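Side-chain contacts in sensor protein qseC (PDB 3JZ3), which is a membrane sensor kinase of a two-component system that activates the flagella regulon and may phosphorylate its partner regulator: residues S46-D49 / R50-L54; L121-N124 / L125-A129. One frame throughout, in Å; residues are numbered along the deposited sequence.

Interaction 1 of 2, residues S46-D49 / R50-L54. With SO4 (sulfate ion), chain C.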
loop_
_atom_site.group_PDB
_atom_site.type_symbol
_atom_site.label_atom_id
_atom_site.label_comp_id
_atom_site.label_asym_id
_atom_site.label_seq_id
_atom_site.Cartn_x
_atom_site.Cartn_y
_atom_site.Cartn_z
ATOM N N SER B 46 -0.847 11.447 -1.184
ATOM C CA SER B 46 0.574 11.097 -1.131
ATOM C C SER B 46 0.801 9.596 -0.933
ATOM O O SER B 46 1.672 9.010 -1.577
ATOM C CB SER B 46 1.275 11.893 -0.025
ATOM O OG SER B 46 2.578 11.396 0.225
ATOM N N GLY B 47 0.018 8.988 -0.043
ATOM C CA GLY B 47 0.072 7.545 0.195
ATOM C C GLY B 47 -0.190 6.747 -1.068
ATOM O O GLY B 47 0.567 5.833 -1.407
ATOM N N ILE B 48 -1.265 7.108 -1.766
ATOM C CA ILE B 48 -1.634 6.494 -3.044
ATOM C C ILE B 48 -0.601 6.790 -4.130
ATOM O O ILE B 48 -0.323 5.941 -4.977
ATOM C CB ILE B 48 -3.057 6.943 -3.488
ATOM C CG1 ILE B 48 -4.127 6.288 -2.597
ATOM C CG2 ILE B 48 -3.314 6.666 -4.979
ATOM C CD1 ILE B 48 -4.128 4.743 -2.591
ATOM N N ASP B 49 -0.027 7.989 -4.080
ATOM C CA ASP B 49 0.990 8.425 -5.032
ATOM C C ASP B 49 2.270 7.589 -4.937
ATOM O O ASP B 49 2.863 7.235 -5.957
ATOM C CB ASP B 49 1.319 9.898 -4.785
ATOM C CG ASP B 49 1.104 10.752 -6.010
ATOM O OD1 ASP B 49 1.848 10.571 -6.999
ATOM O OD2 ASP B 49 0.189 11.608 -5.976
ATOM N N ARG B 50 2.681 7.286 -3.708
ATOM C CA ARG B 50 3.883 6.494 -3.454
ATOM C C ARG B 50 3.694 5.019 -3.801
ATOM O O ARG B 50 4.579 4.405 -4.389
ATOM C CB ARG B 50 4.314 6.633 -1.996
ATOM C CG ARG B 50 4.825 8.010 -1.638
ATOM C CD ARG B 50 4.833 8.195 -0.141
ATOM N NE ARG B 50 5.257 9.540 0.220
ATOM C CZ ARG B 50 5.538 9.936 1.456
ATOM N NH1 ARG B 50 5.444 9.089 2.476
ATOM N NH2 ARG B 50 5.921 11.188 1.668
ATOM N N ALA B 51 2.544 4.460 -3.432
ATOM C CA ALA B 51 2.202 3.082 -3.780
ATOM C C ALA B 51 2.068 2.913 -5.290
ATOM O O ALA B 51 2.491 1.897 -5.844
ATOM C CB ALA B 51 0.928 2.651 -3.078
ATOM N N THR B 52 1.493 3.922 -5.945
ATOM C CA THR B 52 1.332 3.945 -7.403
ATOM C C THR B 52 2.684 3.897 -8.111
ATOM O O THR B 52 2.918 3.018 -8.939
ATOM C CB THR B 52 0.537 5.197 -7.860
ATOM O OG1 THR B 52 -0.820 5.086 -7.421
ATOM C CG2 THR B 52 0.563 5.355 -9.374
ATOM N N ARG B 53 3.564 4.839 -7.771
ATOM C CA ARG B 53 4.915 4.911 -8.336
ATOM C C ARG B 53 5.685 3.591 -8.250
ATOM O O ARG B 53 6.259 3.138 -9.247
ATOM C CB ARG B 53 5.704 6.042 -7.676
ATOM C CG ARG B 53 5.894 7.249 -8.575
ATOM C CD ARG B 53 5.577 8.562 -7.875
ATOM N NE ARG B 53 6.300 8.765 -6.619
ATOM C CZ ARG B 53 5.969 9.685 -5.712
ATOM N NH1 ARG B 53 4.925 10.487 -5.915
ATOM N NH2 ARG B 53 6.673 9.802 -4.597
ATOM N N LEU B 54 5.679 2.971 -7.072
ATOM C CA LEU B 54 6.378 1.706 -6.860
ATOM C C LEU B 54 5.772 0.558 -7.670
ATOM O O LEU B 54 6.490 -0.136 -8.399
ATOM C CB LEU B 54 6.410 1.349 -5.367
ATOM C CG LEU B 54 7.145 0.069 -4.940
ATOM C CD1 LEU B 54 8.599 0.054 -5.416
ATOM C CD2 LEU B 54 7.076 -0.096 -3.429
HETATM S S SO4 C . 5.635 12.264 -2.242
HETATM O O1 SO4 C . 4.686 11.249 -2.694
HETATM O O2 SO4 C . 6.356 11.779 -1.068
HETATM O O3 SO4 C . 6.591 12.547 -3.311
HETATM O O4 SO4 C . 4.908 13.482 -1.898
#
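One face of the R50 guanidinium carries the hydroxyl of S46, whose OG lies 3.1 Å above the plane and offset toward the rim, while the edge of the same group is turned to a sulfate ion. Although S46 OG comes within 3.3 Å of R50 NE, the angle is poor for a hydrogen bond, and the two simply rest against each other. At the edge the grip is firm: NE and NH2 of R50 both donate to sulfate O2, each at 2.8 Å. The R53 guanidinium repeats the pattern, with the backbone carbonyl of D49 over one face and the sulfate at its edge, where R53 NH2 reaches O3 at 3.0 Å and also bonds to O1. One anion, probably from the crystallisation liquor, is thus pinched between two arginines three residues apart. They reach it differently: R50 runs extended from CG to NE, whereas R53 bends at chi2 and chi3, which brings its end back across D49. There R53 NH1 forms a weak salt bridge with D49 OD1, 3.3 Å long, the carboxylate and guanidinium planes being 48° apart.

All this sits on helix 42-61 of the phosphoacceptor (His Kinase A) region, where i to i+4 backbone bonds set side chains of successive turns together. T52 adds a bond of its own: with OG1 anti to the carbonyl carbon (chi1 -69°), its hydroxyl donates to I48 O at 2.6 Å. That oxygen also accepts from T52 N, and the two donors approach from opposite faces of the carbonyl plane. Beyond the turn, R50 is tied to the carbonyls of Q28 and S30, and R53 NH2 forms a salt bridge with D72 of the second subunit.

Interaction 2 of 2, residues L121-N124 / L125-A129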
loop_
_atom_site.group_PDB
_atom_site.type_symbol
_atom_site.label_atom_id
_atom_site.label_comp_id
_atom_site.label_asym_id
_atom_site.label_seq_id
_atom_site.Cartn_x
_atom_site.Cartn_y
_atom_site.Cartn_z
ATOM N N LEU B 121 -6.105 1.662 -9.279
ATOM C CA LEU B 121 -6.671 2.298 -10.468
ATOM C C LEU B 121 -7.777 3.277 -10.085
ATOM O O LEU B 121 -7.713 4.459 -10.433
ATOM C CB LEU B 121 -7.219 1.238 -11.431
ATOM C CG LEU B 121 -7.696 1.684 -12.817
ATOM C CD1 LEU B 121 -7.777 0.496 -13.755
ATOM C CD2 LEU B 121 -9.040 2.406 -12.761
ATOM N N VAL B 122 -8.778 2.783 -9.359
ATOM C CA VAL B 122 -9.949 3.585 -9.009
ATOM C C VAL B 122 -9.547 4.791 -8.166
ATOM O O VAL B 122 -10.011 5.908 -8.398
ATOM C CB VAL B 122 -11.037 2.742 -8.282
ATOM C CG1 VAL B 122 -12.141 3.635 -7.748
ATOM C CG2 VAL B 122 -11.619 1.695 -9.224
ATOM N N ARG B 123 -8.661 4.551 -7.205
ATOM C CA ARG B 123 -8.236 5.578 -6.267
ATOM C C ARG B 123 -7.440 6.715 -6.926
ATOM O O ARG B 123 -7.575 7.873 -6.536
ATOM C CB ARG B 123 -7.448 4.943 -5.126
ATOM C CG ARG B 123 -7.229 5.859 -3.950
ATOM C CD ARG B 123 -8.492 6.092 -3.144
ATOM N NE ARG B 123 -8.240 7.029 -2.052
ATOM C CZ ARG B 123 -7.706 6.701 -0.878
ATOM N NH1 ARG B 123 -7.355 5.449 -0.616
ATOM N NH2 ARG B 123 -7.521 7.635 0.043
ATOM N N ASN B 124 -6.626 6.380 -7.921
ATOM C CA ASN B 124 -5.920 7.382 -8.715
ATOM C C ASN B 124 -6.865 8.323 -9.454
ATOM O O ASN B 124 -6.667 9.539 -9.454
ATOM C CB ASN B 124 -4.968 6.717 -9.706
ATOM C CG ASN B 124 -3.611 6.445 -9.106
ATOM O OD1 ASN B 124 -2.787 7.347 -8.980
ATOM N ND2 ASN B 124 -3.369 5.197 -8.730
ATOM N N LEU B 125 -7.892 7.748 -10.077
ATOM C CA LEU B 125 -8.904 8.529 -10.783
ATOM C C LEU B 125 -9.683 9.415 -9.819
ATOM O O LEU B 125 -10.063 10.536 -10.163
ATOM C CB LEU B 125 -9.868 7.609 -11.534
ATOM C CG LEU B 125 -9.347 6.746 -12.682
ATOM C CD1 LEU B 125 -10.469 5.851 -13.174
ATOM C CD2 LEU B 125 -8.786 7.589 -13.821
ATOM N N LEU B 126 -9.910 8.896 -8.614
ATOM C CA LEU B 126 -10.643 9.604 -7.574
ATOM C C LEU B 126 -9.849 10.754 -6.981
ATOM O O LEU B 126 -10.366 11.860 -6.861
ATOM C CB LEU B 126 -11.072 8.646 -6.464
ATOM C CG LEU B 126 -12.473 8.057 -6.576
ATOM C CD1 LEU B 126 -12.696 7.077 -5.448
ATOM C CD2 LEU B 126 -13.509 9.164 -6.529
ATOM N N ASP B 127 -8.601 10.482 -6.600
ATOM C CA ASP B 127 -7.697 11.510 -6.081
ATOM C C ASP B 127 -7.484 12.627 -7.096
ATOM O O ASP B 127 -7.462 13.801 -6.731
ATOM C CB ASP B 127 -6.349 10.901 -5.682
ATOM C CG ASP B 127 -6.452 9.979 -4.476
ATOM O OD1 ASP B 127 -7.506 9.965 -3.804
ATOM O OD2 ASP B 127 -5.468 9.262 -4.200
ATOM N N ASN B 128 -7.333 12.248 -8.365
ATOM C CA ASN B 128 -7.212 13.202 -9.461
ATOM C C ASN B 128 -8.461 14.077 -9.617
ATOM O O ASN B 128 -8.351 15.285 -9.854
ATOM C CB ASN B 128 -6.896 12.474 -10.771
ATOM C CG ASN B 128 -6.807 13.417 -11.964
ATOM O OD1 ASN B 128 -6.209 14.492 -11.880
ATOM N ND2 ASN B 128 -7.400 13.014 -13.084
ATOM N N ALA B 129 -9.638 13.467 -9.476
ATOM C CA ALA B 129 -10.904 14.189 -9.617
ATOM C C ALA B 129 -11.166 15.141 -8.449
ATOM O O ALA B 129 -11.711 16.225 -8.645
ATOM C CB ALA B 129 -12.061 13.223 -9.791
#
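R123 and D127, one helical turn apart, meet through their charged ends, and the route of the arginine explains how. From CB the chain leaves with CG anti to the backbone N (chi1 -167°), which sets CG 3.8 Å from D127 OD2. A bend at chi2 (73°) then carries CD past the carboxylate, 4.1 Å from D127 OD1, and NE completes a long salt bridge to that same OD1 at 3.5 Å. The guanidinium and carboxylate planes stand 76° apart, so this is a single contact through NE and not a coplanar two-pronged pair. At the tip, R123 NH1 has a weak, long ion pair with D88. D127 is anchored at its base as well, its backbone N donating to R123 O at 2.8 Å and nearly straight.

In the i to i+4 pairs L121/L125 and V122/L126 the contact is apolar. L121 CD2 packs on L125 CD1 at 3.8 Å, and V122 CG1 approaches L126 CD1 more loosely; in both pairs the side chains lie side by side, pointing the same way.

Helix 115-131 carries the N box of the GHKL-type ATPase domain, where N128, as in relatives, probably faces the magnesium-nucleotide site. The helix is sandwiched: L121, V122 and L125 rest on F148 of strand 147-151, L121, N124 and L125 touch helix 186-193, and R123 and D127 lie against helices 42-61 and 78-95.

How the interactions relate
Both interactions show the i to i+4 spacing of a helix bringing side chains together, yet their settings differ. Interaction 1 is partly buried on helix 42-61, toward the second subunit, and its chemistry is largely polar and ionic, with two arginines round a sulfate. Interaction 2 lies close to the centre of the chain on helix 115-131; there two aliphatic pairs accompany a single long salt bridge. The two helices touch directly, joining the phosphoacceptor and ATPase-like regions: T52 OG1 and N124 ND2 are probably hydrogen-bonded at 2.9 Å, and I48 packs its CG1 on R123 CG at 3.4 Å. N124 ND2 also bonds to L120 O, within its own helix.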